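Local coordinates for protein transcriptional regulator (Vibrio virus VP882, PDB 7DWM) that binds the small molecule 3,5-dimethylpyrazin-2-ol (DPO) through a PAS-type domain and, as a phage transcriptional regulator, probably binds DNA through a LuxR-type helix-turn-helix domain, at residues Q24-G29 against H123-T128; S35-A40 against L58-M63; C65-F70 against D92-A97; K88-V93 against F103-T108; L161-E166 against V224-F229. All coordinates share one frame; numbering follows the deposited sequence.

Contacts 1 to 4 lie within the PAS fold and all reach one antiparallel sheet, whereas contact 5 joins the first helix of the LuxR-type region to the loop leading to strand 233-236. Contacts 2, 3 and 4 are nested inside the chain loop closed by contact 1, which pairs strand 28-32 with strand 119-126. Contact 4 adds the neighbouring hairpin of strands 88-96 and 99-110, its centre about 10 Å from that of contact 1. Contacts 3 and 4 share Asp92 and Val93 and both touch the DPO, while contact 2 supplies Asp60. Contact 5 follows in series, its centre about 35 Å from that of contact 2; the presumed DNA-binding part stands apart from the pocket, yet the chain then returns to add strand 233-236 to the PAS sheet.

Contact 1 of 5, residues Q24-G29 against H123-T128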
# COMPACT_ATOMS: atom_id res chain seq x y z
N GLN A 24 16.93 -10.98 -2.36
CA GLN A 24 15.71 -10.28 -2.73
C GLN A 24 16.06 -9.15 -3.69
O GLN A 24 17.05 -8.43 -3.47
CB GLN A 24 14.95 -9.72 -1.52
CG GLN A 24 14.86 -10.66 -0.33
CD GLN A 24 13.42 -10.97 0.03
OE1 GLN A 24 12.53 -10.84 -0.80
NE2 GLN A 24 13.20 -11.39 1.26
N PRO A 25 15.27 -8.95 -4.75
CA PRO A 25 15.54 -7.84 -5.67
C PRO A 25 15.30 -6.47 -5.05
O PRO A 25 15.73 -5.47 -5.63
CB PRO A 25 14.58 -8.10 -6.84
CG PRO A 25 14.17 -9.53 -6.70
CD PRO A 25 14.17 -9.80 -5.23
N ASP A 26 14.64 -6.41 -3.90
CA ASP A 26 14.37 -5.15 -3.23
C ASP A 26 15.61 -4.64 -2.50
O ASP A 26 16.41 -5.43 -2.01
CB ASP A 26 13.23 -5.31 -2.23
CG ASP A 26 11.88 -5.40 -2.89
OD1 ASP A 26 10.88 -5.55 -2.15
OD2 ASP A 26 11.80 -5.31 -4.13
N PRO A 27 15.78 -3.32 -2.41
CA PRO A 27 16.76 -2.77 -1.48
C PRO A 27 16.41 -3.11 -0.04
O PRO A 27 15.39 -2.66 0.49
CB PRO A 27 16.69 -1.26 -1.75
CG PRO A 27 16.20 -1.15 -3.15
CD PRO A 27 15.25 -2.30 -3.34
N TRP A 28 17.26 -3.90 0.61
CA TRP A 28 17.05 -4.35 1.97
C TRP A 28 18.27 -4.01 2.81
O TRP A 28 19.40 -4.02 2.30
CB TRP A 28 16.82 -5.87 2.03
CG TRP A 28 15.40 -6.36 1.90
CD1 TRP A 28 14.83 -6.93 0.80
CD2 TRP A 28 14.40 -6.36 2.93
NE1 TRP A 28 13.53 -7.28 1.08
CE2 TRP A 28 13.24 -6.94 2.37
CE3 TRP A 28 14.36 -5.92 4.25
CZ2 TRP A 28 12.06 -7.09 3.10
CZ3 TRP A 28 13.20 -6.08 4.97
CH2 TRP A 28 12.06 -6.65 4.40
N GLY A 29 18.06 -3.70 4.08
CA GLY A 29 19.22 -3.48 4.94
C GLY A 29 18.82 -3.22 6.37
O GLY A 29 17.63 -3.15 6.70
N HIS A 123 13.20 -1.66 4.31
CA HIS A 123 12.80 -2.33 3.09
C HIS A 123 12.35 -1.27 2.08
O HIS A 123 11.34 -0.58 2.34
CB HIS A 123 11.70 -3.35 3.35
CG HIS A 123 11.23 -4.08 2.13
ND1 HIS A 123 9.97 -4.64 2.03
CD2 HIS A 123 11.85 -4.35 0.96
CE1 HIS A 123 9.84 -5.22 0.85
NE2 HIS A 123 10.97 -5.06 0.18
N GLY A 124 13.07 -1.13 1.01
CA GLY A 124 12.74 -0.17 -0.05
C GLY A 124 12.01 -0.87 -1.19
O GLY A 124 12.45 -1.92 -1.66
N GLN A 125 10.91 -0.27 -1.62
CA GLN A 125 10.10 -0.81 -2.71
C GLN A 125 9.93 0.23 -3.80
O GLN A 125 9.49 1.36 -3.53
CB GLN A 125 8.73 -1.27 -2.20
CG GLN A 125 8.78 -2.14 -0.95
CD GLN A 125 7.49 -2.91 -0.74
OE1 GLN A 125 6.88 -2.83 0.33
NE2 GLN A 125 7.07 -3.66 -1.75
N ASP A 126 10.26 -0.15 -5.03
CA ASP A 126 10.15 0.75 -6.18
C ASP A 126 8.70 0.84 -6.63
O ASP A 126 8.15 -0.11 -7.20
CB ASP A 126 11.04 0.25 -7.32
CG ASP A 126 11.19 1.28 -8.43
OD1 ASP A 126 11.84 0.97 -9.45
OD2 ASP A 126 10.65 2.40 -8.29
N LEU A 127 8.08 1.98 -6.37
CA LEU A 127 6.67 2.20 -6.66
C LEU A 127 6.39 2.65 -8.09
O LEU A 127 5.24 2.57 -8.52
CB LEU A 127 6.08 3.21 -5.67
CG LEU A 127 5.88 2.67 -4.26
CD1 LEU A 127 4.79 3.45 -3.55
CD2 LEU A 127 5.56 1.18 -4.27
N THR A 128 7.40 3.13 -8.82
CA THR A 128 7.15 3.77 -10.11
C THR A 128 6.49 2.83 -11.11
O THR A 128 5.43 3.14 -11.66
CB THR A 128 8.47 4.30 -10.67
OG1 THR A 128 9.34 3.19 -10.95
CG2 THR A 128 9.16 5.21 -9.67
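The imidazole of His123 stacks over the indole of Trp28. From the base outward, His123 CB sits over the six-membered ring of Trp28, 3.5 Å from its centroid and 14° off the ring normal, a CH-pi contact. CG and ND1 both come nearest to Trp28 CZ2, and His123 CD2 approaches Trp28 CE2 at 3.3 Å. The two rings form an offset stack, with centroids 3.9 Å apart and planes only 6° from parallel. At the tip, NE2 donates to OD1 of Asp26; the modelled separation is very short and its exact length carries little weight. With CG anti to the backbone N, the imidazole reaches both partners at once.

Trp28 and His123 lie in the antiparallel sheet of the PAS fold, where strand 28-32 runs beside strand 119-126. They are a non-hydrogen-bonded pair, the CA atoms of Trp28 and His123 4.8 Å apart, and their side chains share one face. Next to them, Gly124 N donates to Pro27 O at 2.8 Å with an angle of 173° at the hydrogen. CD of the Pro27 ring rests 3.3 Å from Gly124 O. On the other side of the imidazole, Gln125 CG lies toward the rim; the amide of Gln125 bonds to Gln125 of the second subunit.

Contact 2 of 5, residues S35-A40 against L58-M63; sequences SVFIYA and LTDADM
Beside the DPO pocket of the PAS domain, the entry to strand 37-40 packs against the loop 58-63 that carries the pocket residue Asp60. Phe37 and Leu58 join the two: Phe37 N donates to Leu58 O at 3.0 Å, with 167° at the hydrogen. The same carbonyl oxygen also receives a CA-H...O contact, Val36 CA lying 3.4 Å from Leu58 O, and Val36 CG1 touches it from the side chain.

Beyond the backbone, the Phe37 ring reaches into the loop. Its CG stands anti to the carbonyl carbon, which turns the ring toward Leu58 and the two aspartates. CD1 of Phe37 meets CD1 of Leu58 at 3.8 Å, an apolar contact. Farther out, CZ of Phe37 approaches OD1 of Asp60 at 3.6 Å, the ring and carboxylate planes standing 87° apart. CE1 of Phe37 comes equally near OD2 of Asp62, whose carboxylate is inclined by 40° to the ring.

Phe44 meets Phe37 with its ring nearly perpendicular, and Lys31 forms a salt bridge with OD2 of Asp60. The chemistry is therefore mixed: one straight backbone bond sets the loop against the strand, while the ring lies beside the carboxylates of Asp60 and Asp62, and the charge of Asp60 is probably balanced by Lys31 at the ligand site.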
# COMPACT_ATOMS: atom_id res chain seq x y z
N SER A 35 22.32 4.88 13.67
CA SER A 35 21.96 4.90 12.25
C SER A 35 23.14 4.57 11.34
O SER A 35 23.19 5.01 10.19
CB SER A 35 21.37 6.26 11.85
OG SER A 35 21.49 6.48 10.46
N VAL A 36 24.10 3.79 11.83
CA VAL A 36 25.24 3.36 11.04
C VAL A 36 24.95 2.00 10.42
O VAL A 36 24.46 1.09 11.09
CB VAL A 36 26.51 3.31 11.91
CG1 VAL A 36 27.74 3.22 11.05
CG2 VAL A 36 26.59 4.54 12.79
N PHE A 37 25.24 1.87 9.12
CA PHE A 37 24.92 0.66 8.37
C PHE A 37 25.61 -0.56 8.97
O PHE A 37 26.80 -0.52 9.29
CB PHE A 37 25.38 0.82 6.91
CG PHE A 37 24.40 1.55 6.04
CD1 PHE A 37 24.79 2.03 4.80
CD2 PHE A 37 23.09 1.73 6.44
CE1 PHE A 37 23.90 2.70 3.98
CE2 PHE A 37 22.19 2.40 5.62
CZ PHE A 37 22.60 2.88 4.40
N ILE A 38 24.88 -1.66 9.13
CA ILE A 38 25.51 -2.95 9.40
C ILE A 38 25.55 -3.82 8.14
O ILE A 38 26.54 -4.50 7.88
CB ILE A 38 24.86 -3.70 10.58
CG1 ILE A 38 25.06 -2.95 11.91
CG2 ILE A 38 25.43 -5.13 10.68
CD1 ILE A 38 24.02 -2.01 12.31
N TYR A 39 24.48 -3.80 7.35
CA TYR A 39 24.53 -4.44 6.04
C TYR A 39 23.46 -3.83 5.14
O TYR A 39 22.45 -3.31 5.62
CB TYR A 39 24.31 -5.96 6.13
CG TYR A 39 24.34 -6.62 4.77
CD1 TYR A 39 23.17 -7.06 4.17
CD2 TYR A 39 25.54 -6.76 4.07
CE1 TYR A 39 23.19 -7.64 2.90
CE2 TYR A 39 25.57 -7.34 2.82
CZ TYR A 39 24.40 -7.79 2.24
OH TYR A 39 24.44 -8.38 1.00
N ALA A 40 23.71 -3.92 3.84
CA ALA A 40 22.74 -3.56 2.82
C ALA A 40 23.05 -4.42 1.60
O ALA A 40 24.21 -4.52 1.20
CB ALA A 40 22.79 -2.07 2.46
N LEU A 58 29.08 3.28 7.58
CA LEU A 58 28.94 4.75 7.42
C LEU A 58 27.52 5.17 7.77
O LEU A 58 26.71 4.29 8.11
CB LEU A 58 29.27 5.14 5.99
CG LEU A 58 29.64 3.97 5.09
CD1 LEU A 58 28.45 3.04 4.94
CD2 LEU A 58 30.11 4.47 3.74
N THR A 59 27.27 6.47 7.74
CA THR A 59 25.92 7.03 7.99
C THR A 59 25.19 7.16 6.65
O THR A 59 25.75 6.77 5.62
CB THR A 59 26.02 8.41 8.64
OG1 THR A 59 27.05 9.09 7.93
CG2 THR A 59 26.38 8.34 10.10
N ASP A 60 23.98 7.72 6.66
CA ASP A 60 23.23 7.82 5.42
C ASP A 60 23.84 8.82 4.45
O ASP A 60 23.51 8.79 3.26
CB ASP A 60 21.77 8.17 5.72
CG ASP A 60 20.94 6.94 6.03
OD1 ASP A 60 20.96 5.99 5.21
OD2 ASP A 60 20.27 6.92 7.08
N ALA A 61 24.73 9.69 4.93
CA ALA A 61 25.46 10.60 4.05
C ALA A 61 26.49 9.76 3.31
O ALA A 61 27.70 9.78 3.59
CB ALA A 61 26.12 11.72 4.84
N ASP A 62 26.00 9.01 2.35
CA ASP A 62 26.80 8.02 1.65
C ASP A 62 27.61 8.70 0.55
O ASP A 62 27.69 9.93 0.47
CB ASP A 62 25.91 6.93 1.07
CG ASP A 62 25.56 5.85 2.09
OD1 ASP A 62 26.20 4.79 2.04
OD2 ASP A 62 24.65 6.07 2.92
N MET A 63 28.21 7.87 -0.31
CA MET A 63 29.00 8.30 -1.45
C MET A 63 28.06 8.34 -2.66
O MET A 63 27.12 7.54 -2.74
CB MET A 63 30.15 7.33 -1.73
CG MET A 63 31.06 6.88 -0.58
SD MET A 63 32.71 7.57 -0.46
CE MET A 63 33.57 6.14 -1.14

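Contact 3 of 5, residues C65-F70 against D92-A97. With A1U (3,5-dimethylpyrazin-2-ol), chain C.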
# COMPACT_ATOMS: atom_id res chain seq x y z
N CYS A 65 25.53 9.92 -4.30
CA CYS A 65 24.10 10.03 -4.60
C CYS A 65 23.47 11.12 -3.76
O CYS A 65 23.92 11.40 -2.64
CB CYS A 65 23.34 8.71 -4.37
SG CYS A 65 21.64 8.81 -4.96
N GLU A 66 22.42 11.72 -4.31
CA GLU A 66 21.80 12.90 -3.73
C GLU A 66 21.04 12.57 -2.45
O GLU A 66 20.75 13.49 -1.67
CB GLU A 66 20.85 13.55 -4.74
CG GLU A 66 21.49 13.86 -6.08
CD GLU A 66 21.76 15.34 -6.28
OE1 GLU A 66 22.11 15.72 -7.41
OE2 GLU A 66 21.62 16.11 -5.30
N THR A 67 20.71 11.29 -2.24
CA THR A 67 20.11 10.84 -0.99
C THR A 67 20.78 11.46 0.22
O THR A 67 20.10 11.80 1.20
CB THR A 67 20.18 9.32 -0.90
OG1 THR A 67 21.41 8.85 -1.45
CG2 THR A 67 19.03 8.69 -1.69
N ALA A 68 22.10 11.65 0.16
CA ALA A 68 22.84 12.12 1.33
C ALA A 68 22.32 13.45 1.86
O ALA A 68 22.43 13.72 3.06
CB ALA A 68 24.33 12.25 0.98
N ALA A 69 21.75 14.29 0.99
CA ALA A 69 21.25 15.58 1.47
C ALA A 69 20.13 15.43 2.49
O ALA A 69 19.94 16.32 3.32
CB ALA A 69 20.76 16.43 0.29
N PHE A 70 19.41 14.31 2.46
CA PHE A 70 18.38 14.02 3.45
C PHE A 70 18.83 12.97 4.46
O PHE A 70 18.00 12.48 5.23
CB PHE A 70 17.10 13.56 2.75
CG PHE A 70 16.34 14.67 2.10
CD1 PHE A 70 15.30 15.29 2.76
CD2 PHE A 70 16.68 15.10 0.83
CE1 PHE A 70 14.60 16.32 2.17
CE2 PHE A 70 15.99 16.13 0.23
CZ PHE A 70 14.95 16.75 0.90
N ASP A 92 10.02 8.04 -0.18
CA ASP A 92 11.30 8.62 -0.55
C ASP A 92 11.29 8.85 -2.06
O ASP A 92 11.41 7.90 -2.84
CB ASP A 92 12.44 7.69 -0.13
CG ASP A 92 13.02 8.04 1.24
OD1 ASP A 92 13.67 9.09 1.40
OD2 ASP A 92 12.87 7.25 2.17
N VAL A 93 11.13 10.10 -2.47
CA VAL A 93 11.21 10.45 -3.87
C VAL A 93 12.55 11.15 -4.09
O VAL A 93 12.80 12.23 -3.53
CB VAL A 93 10.04 11.34 -4.31
CG1 VAL A 93 10.15 11.67 -5.78
CG2 VAL A 93 8.72 10.62 -4.02
N HIS A 94 13.41 10.52 -4.89
CA HIS A 94 14.80 10.95 -4.95
C HIS A 94 15.36 10.76 -6.34
O HIS A 94 14.95 9.85 -7.06
CB HIS A 94 15.67 10.18 -3.95
CG HIS A 94 15.44 10.55 -2.52
ND1 HIS A 94 15.93 11.71 -1.96
CD2 HIS A 94 14.77 9.92 -1.53
CE1 HIS A 94 15.57 11.78 -0.69
NE2 HIS A 94 14.86 10.70 -0.41
N PRO A 95 16.32 11.59 -6.75
CA PRO A 95 17.13 11.32 -7.95
C PRO A 95 18.20 10.27 -7.66
O PRO A 95 19.38 10.55 -7.44
CB PRO A 95 17.73 12.69 -8.27
CG PRO A 95 17.88 13.34 -6.94
CD PRO A 95 16.71 12.86 -6.10
N TYR A 96 17.76 9.01 -7.64
CA TYR A 96 18.66 7.91 -7.36
C TYR A 96 19.67 7.74 -8.50
O TYR A 96 19.56 8.38 -9.55
CB TYR A 96 17.87 6.62 -7.13
CG TYR A 96 16.92 6.70 -5.94
CD1 TYR A 96 17.41 6.78 -4.65
CD2 TYR A 96 15.54 6.69 -6.13
CE1 TYR A 96 16.55 6.85 -3.56
CE2 TYR A 96 14.68 6.76 -5.05
CZ TYR A 96 15.18 6.84 -3.77
OH TYR A 96 14.33 6.91 -2.70
N ALA A 97 20.64 6.85 -8.28
CA ALA A 97 21.78 6.71 -9.18
C ALA A 97 21.40 6.44 -10.63
O ALA A 97 22.26 6.58 -11.51
CB ALA A 97 22.69 5.58 -8.68
CAB A1U C . 16.05 6.46 2.23
CAC A1U C . 17.07 5.74 1.55
CAE A1U C . 17.65 4.69 3.56
CAF A1U C . 16.62 5.45 4.16
CAG A1U C . 17.26 5.96 0.07
CAH A1U C . 18.50 3.72 4.33
NAA A1U C . 15.82 6.33 3.57
NAD A1U C . 17.85 4.86 2.24
OAI A1U C . 16.45 5.24 5.54
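Thr67 places its methyl, CG2, over one face of the His94 imidazole and against the ring of Tyr96, Thr67 CG2 reaching Tyr96 CE1 at 3.6 Å. CG2 stands anti to the carbonyl carbon while OG1 takes the position between backbone N and carbonyl carbon (chi1 38°), an orientation that turns the methyl toward these rings. Thr67 CG2 also approaches CAG, a methyl carbon of the bound DPO, at 3.7 Å, and Tyr96 CE1 lies 3.8 Å from the same ligand atom.

Phe70 adds an offset edge-to-face pair. The edge of His94 is directed toward the Phe70 face, with centroids 5.6 Å apart and planes at 71°; His94 CE1 comes 3.8 Å from Phe70 CD2. Nearer the strand end, Glu66 CB packs on Pro95 CG at 3.7 Å, and Cys65 SG lies beside Pro95 O and Tyr96 CA.

These contacts hold the 3-10 segment 66-69 over the end of strand 88-96 in the PAS fold. The hydroxyl of Tyr96 donates to Asp92 O at 3.1 Å from well above the carbonyl plane, and ND1 of His94 bonds to Gln232. Between the segments, dispersion and ring contacts dominate, so that Thr67 and Tyr96 give the CAG methyl part of a largely apolar wall.

Contact 4 of 5, residues K88-V93 against F103-T108. With A1U (3,5-dimethylpyrazin-2-ol), chain C.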
# COMPACT_ATOMS: atom_id res chain seq x y z
N LYS A 88 7.12 1.97 10.40
CA LYS A 88 6.75 3.23 9.76
C LYS A 88 7.24 3.23 8.32
O LYS A 88 8.37 2.81 8.02
CB LYS A 88 7.32 4.45 10.49
CG LYS A 88 6.66 4.77 11.84
CD LYS A 88 7.28 3.93 12.94
CE LYS A 88 6.28 3.53 14.01
NZ LYS A 88 6.98 3.07 15.24
N ILE A 89 6.38 3.70 7.43
CA ILE A 89 6.62 3.71 6.00
C ILE A 89 7.03 5.12 5.59
O ILE A 89 6.39 6.11 5.98
CB ILE A 89 5.38 3.24 5.21
CG1 ILE A 89 4.84 1.94 5.81
CG2 ILE A 89 5.71 3.01 3.76
CD1 ILE A 89 3.36 1.73 5.59
N VAL A 90 8.11 5.21 4.83
CA VAL A 90 8.61 6.47 4.31
C VAL A 90 8.53 6.49 2.79
O VAL A 90 9.00 5.57 2.10
CB VAL A 90 10.02 6.76 4.83
CG1 VAL A 90 11.04 6.12 3.99
CG2 VAL A 90 10.27 8.31 4.76
N LEU A 91 7.85 7.51 2.28
CA LEU A 91 7.84 7.87 0.87
C LEU A 91 9.12 8.64 0.59
O LEU A 91 9.30 9.77 1.07
CB LEU A 91 6.61 8.71 0.53
CG LEU A 91 6.54 9.37 -0.86
CD1 LEU A 91 6.52 8.33 -1.97
CD2 LEU A 91 5.33 10.29 -0.96
N ASP A 92 10.02 8.04 -0.18
CA ASP A 92 11.30 8.62 -0.55
C ASP A 92 11.29 8.85 -2.06
O ASP A 92 11.41 7.90 -2.84
CB ASP A 92 12.44 7.69 -0.13
CG ASP A 92 13.02 8.04 1.24
OD1 ASP A 92 13.67 9.09 1.40
OD2 ASP A 92 12.87 7.25 2.17
N VAL A 93 11.13 10.10 -2.47
CA VAL A 93 11.21 10.45 -3.87
C VAL A 93 12.55 11.15 -4.09
O VAL A 93 12.80 12.23 -3.53
CB VAL A 93 10.04 11.34 -4.31
CG1 VAL A 93 10.15 11.67 -5.78
CG2 VAL A 93 8.72 10.62 -4.02
N PHE A 103 10.21 5.73 -4.26
CA PHE A 103 10.32 4.54 -3.45
C PHE A 103 9.46 4.66 -2.20
O PHE A 103 9.16 5.75 -1.71
CB PHE A 103 11.77 4.28 -3.05
CG PHE A 103 12.47 3.30 -3.94
CD1 PHE A 103 12.88 2.07 -3.45
CD2 PHE A 103 12.72 3.60 -5.27
CE1 PHE A 103 13.53 1.16 -4.27
CE2 PHE A 103 13.37 2.70 -6.09
CZ PHE A 103 13.77 1.48 -5.59
N THR A 104 9.07 3.50 -1.69
CA THR A 104 8.59 3.34 -0.33
C THR A 104 9.69 2.65 0.47
O THR A 104 10.13 1.55 0.10
CB THR A 104 7.30 2.52 -0.33
OG1 THR A 104 6.22 3.32 -0.82
CG2 THR A 104 6.98 1.95 1.05
N PHE A 105 10.14 3.29 1.54
CA PHE A 105 11.08 2.69 2.49
C PHE A 105 10.36 2.41 3.80
O PHE A 105 10.00 3.34 4.52
CB PHE A 105 12.31 3.58 2.69
CG PHE A 105 13.36 3.41 1.63
CD1 PHE A 105 14.34 2.44 1.76
CD2 PHE A 105 13.35 4.20 0.50
CE1 PHE A 105 15.30 2.27 0.77
CE2 PHE A 105 14.30 4.04 -0.49
CZ PHE A 105 15.28 3.07 -0.35
N THR A 106 10.14 1.13 4.08
CA THR A 106 9.49 0.68 5.31
C THR A 106 10.54 0.39 6.37
O THR A 106 11.40 -0.48 6.19
CB THR A 106 8.65 -0.57 5.04
OG1 THR A 106 9.49 -1.73 5.01
CG2 THR A 106 7.94 -0.44 3.71
N LYS A 107 10.48 1.13 7.49
CA LYS A 107 11.46 1.00 8.56
C LYS A 107 10.79 0.44 9.81
O LYS A 107 9.79 0.98 10.28
CB LYS A 107 12.12 2.34 8.83
CG LYS A 107 12.59 3.00 7.54
CD LYS A 107 12.94 4.47 7.68
CE LYS A 107 14.25 4.67 8.42
NZ LYS A 107 14.71 6.09 8.35
N THR A 108 11.36 -0.66 10.31
CA THR A 108 10.87 -1.47 11.41
C THR A 108 11.94 -1.60 12.50
O THR A 108 13.13 -1.58 12.20
CB THR A 108 10.48 -2.87 10.92
OG1 THR A 108 9.98 -3.63 12.02
CG2 THR A 108 11.68 -3.58 10.28
CAB A1U C . 16.05 6.46 2.23
CAC A1U C . 17.07 5.74 1.55
CAE A1U C . 17.65 4.69 3.56
CAF A1U C . 16.62 5.45 4.16
CAG A1U C . 17.26 5.96 0.07
CAH A1U C . 18.50 3.72 4.33
NAA A1U C . 15.82 6.33 3.57
NAD A1U C . 17.85 4.86 2.24
OAI A1U C . 16.45 5.24 5.54
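Lys107 and Lys88 exchange two backbone bonds: Lys88 N donates to Lys107 O at 2.9 Å, and Lys107 N returns one to Lys88 O at 2.7 Å. The same reciprocal pattern joins Val90 with Phe105 and Asp92 with Phe103, six bonds in all. The Asp92-Phe103 pair measures 2.9 Å in each direction, from Asp92 N to Phe103 O and from Phe103 N to Asp92 O. Between these hydrogen-bonded pairs lie the non-hydrogen-bonded pairs Ile89-Thr106 and Leu91-Thr104. This alternation marks antiparallel pairing, here in the hairpin of strands 88-96 and 99-110 of the PAS sheet; the short strand axes approach to 4.5 Å at 153°.

Side chains of Lys88, Val90, Asp92, Phe103, Phe105 and Lys107 share one face. There the Phe105 ring offers a face to DPO, whose CAC lies above it toward the rim, and Phe105 CZ is 3.5 Å from ligand CAG. The carboxylate of Asp92 stands at 86° to the Phe105 ring. Lys107 bends at chi3 (74°), bringing NZ to OAI of the ligand at 3.4 Å, a weak hydrogen bond; NZ also bonds to Gln77 and forms a salt bridge with Asp78.

DPO thus meets an aromatic surface and a cationic end on the same sheet face. The partners of NZ in helix 71-80 probably position the ammonium group, with the ligand oxygen as a weaker additional acceptor.

Contact 5 of 5, residues L161-E166 against V224-F229; sequences LTEREE and VPKALF
Glu163 and Glu166, one helical turn apart, make the principal side-chain contacts with Lys226 and its neighbours. Glu166 directs its carboxylate at the start of the 3-10 segment 226-228: Lys226 N donates to Glu166 OE1 at 2.7 Å, with 178° at the hydrogen. The donor arrives on the syn side of the carboxylate, 25° out of its plane. Glu166 OE1 also lies 3.4 Å from Lys226 CB, and Glu166 CB passes near Pro225.

Glu163 belongs to the first turn of helix 163-172, in the LuxR-type helix-turn-helix region. Thr162 caps that helix, and Thr162 with Glu165 forms a capping box: Glu165 N donates to Thr162 OG1 at 3.2 Å, while Thr162 N donates to Glu165 OE2 at 3.0 Å. The Glu165 carboxylate also makes salt bridges with Arg198 and Lys202 of helix 189-203.

Across the contact, Glu163 uses both oxygens against Ala227, Glu163 OE1 at 3.2 Å from Ala227 CA and OE2 at 3.4 Å from CB. Its side chain crosses that of Lys226 at about a right angle. The opposite charges remain beyond salt-bridge range, with Glu163 OE1 and Lys226 NZ 4.0 Å apart. Pro225 also packs on Leu167 and Phe170 of the same helix and on Leu142 of the second subunit.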
# COMPACT_ATOMS: atom_id res chain seq x y z
N LEU A 161 -3.76 19.76 -19.47
CA LEU A 161 -4.11 20.54 -18.29
C LEU A 161 -2.89 21.31 -17.80
O LEU A 161 -1.77 20.80 -17.78
CB LEU A 161 -4.62 19.62 -17.18
CG LEU A 161 -5.75 18.64 -17.50
CD1 LEU A 161 -6.09 17.82 -16.27
CD2 LEU A 161 -6.97 19.37 -18.02
N THR A 162 -3.13 22.56 -17.40
CA THR A 162 -2.08 23.36 -16.79
C THR A 162 -1.81 22.86 -15.37
O THR A 162 -2.46 21.93 -14.87
CB THR A 162 -2.47 24.84 -16.80
OG1 THR A 162 -3.46 25.08 -15.80
CG2 THR A 162 -3.01 25.23 -18.16
N GLU A 163 -0.84 23.49 -14.71
CA GLU A 163 -0.49 23.06 -13.36
C GLU A 163 -1.62 23.35 -12.37
O GLU A 163 -2.02 22.47 -11.60
CB GLU A 163 0.81 23.74 -12.92
CG GLU A 163 2.05 23.16 -13.57
CD GLU A 163 3.30 23.33 -12.72
OE1 GLU A 163 4.23 22.52 -12.86
OE2 GLU A 163 3.34 24.28 -11.90
N ARG A 164 -2.16 24.57 -12.41
CA ARG A 164 -3.27 24.90 -11.52
C ARG A 164 -4.50 24.06 -11.85
O ARG A 164 -5.24 23.64 -10.95
CB ARG A 164 -3.60 26.39 -11.59
CG ARG A 164 -4.85 26.76 -10.80
CD ARG A 164 -5.19 28.23 -10.93
NE ARG A 164 -4.06 29.07 -10.55
CZ ARG A 164 -4.00 30.38 -10.76
NH1 ARG A 164 -2.93 31.07 -10.39
NH2 ARG A 164 -5.01 31.01 -11.35
N GLU A 165 -4.74 23.81 -13.14
CA GLU A 165 -5.86 22.96 -13.53
C GLU A 165 -5.66 21.54 -13.02
O GLU A 165 -6.62 20.89 -12.59
CB GLU A 165 -6.02 22.97 -15.05
CG GLU A 165 -6.70 24.23 -15.57
CD GLU A 165 -6.46 24.46 -17.06
OE1 GLU A 165 -6.87 25.53 -17.56
OE2 GLU A 165 -5.88 23.58 -17.72
N GLU A 166 -4.43 21.04 -13.06
CA GLU A 166 -4.14 19.73 -12.49
C GLU A 166 -4.43 19.70 -11.00
O GLU A 166 -5.00 18.72 -10.50
CB GLU A 166 -2.69 19.34 -12.77
CG GLU A 166 -2.46 18.81 -14.18
CD GLU A 166 -1.12 18.12 -14.35
OE1 GLU A 166 -0.17 18.47 -13.62
OE2 GLU A 166 -1.02 17.22 -15.21
N VAL A 224 -0.93 12.59 -10.75
CA VAL A 224 -0.19 13.41 -9.80
C VAL A 224 0.07 14.75 -10.46
O VAL A 224 0.51 14.78 -11.62
CB VAL A 224 1.14 12.75 -9.37
CG1 VAL A 224 1.77 13.51 -8.23
CG2 VAL A 224 0.91 11.30 -8.99
N PRO A 225 -0.22 15.87 -9.80
CA PRO A 225 0.01 17.16 -10.45
C PRO A 225 1.49 17.30 -10.75
O PRO A 225 2.35 17.06 -9.90
CB PRO A 225 -0.47 18.17 -9.40
CG PRO A 225 -1.40 17.40 -8.51
CD PRO A 225 -0.87 15.99 -8.49
N LYS A 226 1.78 17.69 -11.99
CA LYS A 226 3.16 17.72 -12.47
C LYS A 226 4.02 18.74 -11.72
O LYS A 226 5.25 18.65 -11.76
CB LYS A 226 3.18 17.96 -13.98
CG LYS A 226 3.13 19.40 -14.42
CD LYS A 226 3.71 19.52 -15.81
CE LYS A 226 5.13 18.99 -15.85
NZ LYS A 226 6.10 20.03 -15.39
N ALA A 227 3.40 19.73 -11.06
CA ALA A 227 4.18 20.63 -10.22
C ALA A 227 4.90 19.89 -9.09
O ALA A 227 5.89 20.40 -8.55
CB ALA A 227 3.28 21.72 -9.64
N LEU A 228 4.41 18.70 -8.72
CA LEU A 228 5.03 17.84 -7.73
C LEU A 228 6.20 17.04 -8.29
O LEU A 228 6.95 16.44 -7.51
CB LEU A 228 3.99 16.89 -7.13
CG LEU A 228 3.37 17.39 -5.83
CD1 LEU A 228 2.22 16.50 -5.39
CD2 LEU A 228 4.42 17.50 -4.74
N PHE A 229 6.40 17.03 -9.60
CA PHE A 229 7.43 16.19 -10.20
C PHE A 229 8.82 16.72 -9.88
O PHE A 229 9.03 17.93 -9.71
CB PHE A 229 7.28 16.16 -11.73
CG PHE A 229 6.14 15.31 -12.23
CD1 PHE A 229 6.03 15.03 -13.58
CD2 PHE A 229 5.18 14.80 -11.37
CE1 PHE A 229 5.00 14.26 -14.07
CE2 PHE A 229 4.14 14.03 -11.85
CZ PHE A 229 4.05 13.75 -13.20